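Local coordinates for protein phosphoribosyl-glycinamide (GAR) synthetase (Cryptococcus neoformans var. grubii serotype A, PDB 7LVO) that catalyses, through this N-terminal half of a bifunctional enzyme, the ATP-dependent joining of 5-phosphoribosylamine and glycine in the second step of de novo purine synthesis, at residues L38-L43 / I106-P111. Sequence-based numbering, arbitrary orientation.
Sequences LSILLL and IDLVVP
L41 bonds through its backbone to L108 and V110, the residues flanking V109, as in a parallel strand pair. L41 N donates to L108 O at 2.8 Å, and L41 O accepts from V110 N at 2.9 Å. Both bonds are nearly straight. L43 N to V110 O is weaker, at 3.3 Å. The regular pattern ends before 108-111, where D107 leaves the extended conformation. There S39 O takes the N-H of D107 in its carbonyl plane and a weak bond from L108 N. The D107 carboxylate takes the place of a backbone acceptor for S39 N. Its CG lies beside the backbone N (chi1 -58°), which turns OD2 to S39 N at 2.9 Å, met on the anti side and 15° out of the carboxylate plane. The L38 side chain crosses that of D107 at about a right angle, with L38 CD2 3.6 Å from D107 OD2.

Apolar contacts line both faces. On one, I40 and L108 lie side by side, and L42 CD2 packs on V110 CB at 3.6 Å. On the other, V109 lies beside L41, and the L43 side chain slants across that of V109. I106 CG2, from the loop before the strand, meets L41 CB at 3.8 Å.

This pair forms one edge of the four-stranded parallel sheet of the N domain, a Rossmann-like layout. Strand 62-67 flanks 38-44 on its other side. Helix 95-104 packs on L41, L43 and I106, and helix 354-362 on L38, L108 and V110.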
# COMPACT_ATOMS: atom_id res chain seq x y z
N LEU A 38 2.01 -21.83 -13.16
CA LEU A 38 0.97 -21.24 -12.33
C LEU A 38 0.22 -20.13 -13.07
O LEU A 38 0.76 -19.47 -13.97
CB LEU A 38 1.58 -20.67 -11.06
CG LEU A 38 2.22 -21.70 -10.12
CD1 LEU A 38 3.04 -20.99 -9.05
CD2 LEU A 38 1.16 -22.57 -9.48
N SER A 39 -1.03 -19.94 -12.68
CA SER A 39 -1.86 -18.83 -13.13
C SER A 39 -2.18 -17.97 -11.91
O SER A 39 -2.76 -18.47 -10.95
CB SER A 39 -3.14 -19.32 -13.80
OG SER A 39 -2.85 -20.04 -14.98
N ILE A 40 -1.78 -16.70 -11.96
CA ILE A 40 -1.98 -15.77 -10.85
C ILE A 40 -2.92 -14.66 -11.31
O ILE A 40 -2.79 -14.14 -12.42
CB ILE A 40 -0.64 -15.18 -10.37
CG1 ILE A 40 0.24 -16.28 -9.77
CG2 ILE A 40 -0.88 -14.07 -9.35
CD1 ILE A 40 1.67 -15.84 -9.49
N LEU A 41 -3.85 -14.29 -10.44
CA LEU A 41 -4.84 -13.26 -10.72
C LEU A 41 -4.57 -12.06 -9.82
O LEU A 41 -4.64 -12.17 -8.59
CB LEU A 41 -6.25 -13.79 -10.48
CG LEU A 41 -7.39 -12.78 -10.59
CD1 LEU A 41 -7.52 -12.23 -12.00
CD2 LEU A 41 -8.70 -13.43 -10.14
N LEU A 42 -4.24 -10.93 -10.45
CA LEU A 42 -4.02 -9.67 -9.73
C LEU A 42 -5.29 -8.83 -9.82
O LEU A 42 -5.78 -8.56 -10.92
CB LEU A 42 -2.84 -8.91 -10.32
CG LEU A 42 -1.50 -9.61 -10.34
CD1 LEU A 42 -0.41 -8.66 -10.82
CD2 LEU A 42 -1.14 -10.18 -8.98
N LEU A 43 -5.81 -8.43 -8.66
CA LEU A 43 -6.94 -7.52 -8.58
C LEU A 43 -6.41 -6.10 -8.39
O LEU A 43 -5.67 -5.83 -7.44
CB LEU A 43 -7.88 -7.89 -7.45
CG LEU A 43 -8.36 -9.34 -7.36
CD1 LEU A 43 -9.39 -9.48 -6.24
CD2 LEU A 43 -8.93 -9.84 -8.67
N ILE A 106 -7.35 -20.67 -11.61
CA ILE A 106 -6.38 -19.75 -11.03
C ILE A 106 -5.78 -20.38 -9.79
O ILE A 106 -6.50 -20.91 -8.93
CB ILE A 106 -7.05 -18.40 -10.71
CG1 ILE A 106 -7.51 -17.72 -11.99
CG2 ILE A 106 -6.08 -17.51 -9.93
CD1 ILE A 106 -6.40 -17.38 -12.97
N ASP A 107 -4.45 -20.32 -9.68
CA ASP A 107 -3.75 -20.93 -8.56
C ASP A 107 -3.50 -19.97 -7.42
O ASP A 107 -3.19 -20.42 -6.31
CB ASP A 107 -2.40 -21.48 -9.04
CG ASP A 107 -2.55 -22.50 -10.15
OD1 ASP A 107 -3.23 -23.53 -9.92
OD2 ASP A 107 -1.99 -22.27 -11.25
N LEU A 108 -3.65 -18.66 -7.64
CA LEU A 108 -3.37 -17.68 -6.60
C LEU A 108 -3.98 -16.34 -6.99
O LEU A 108 -3.93 -15.95 -8.15
CB LEU A 108 -1.86 -17.52 -6.38
CG LEU A 108 -1.43 -16.48 -5.35
CD1 LEU A 108 -1.83 -16.90 -3.95
CD2 LEU A 108 0.07 -16.22 -5.44
N VAL A 109 -4.55 -15.66 -6.01
CA VAL A 109 -5.14 -14.34 -6.18
C VAL A 109 -4.41 -13.37 -5.26
O VAL A 109 -4.24 -13.66 -4.06
CB VAL A 109 -6.65 -14.34 -5.87
CG1 VAL A 109 -7.23 -12.94 -6.02
CG2 VAL A 109 -7.37 -15.31 -6.78
N VAL A 110 -3.96 -12.25 -5.81
CA VAL A 110 -3.25 -11.23 -5.06
C VAL A 110 -4.05 -9.93 -5.11
O VAL A 110 -3.90 -9.15 -6.06
CB VAL A 110 -1.83 -11.02 -5.60
CG1 VAL A 110 -1.07 -10.00 -4.75
CG2 VAL A 110 -1.08 -12.34 -5.68
N PRO A 111 -4.93 -9.67 -4.14
CA PRO A 111 -5.65 -8.39 -4.12
C PRO A 111 -4.69 -7.25 -3.79
O PRO A 111 -3.90 -7.33 -2.85
CB PRO A 111 -6.71 -8.58 -3.03
CG PRO A 111 -6.83 -10.08 -2.86
CD PRO A 111 -5.44 -10.61 -3.12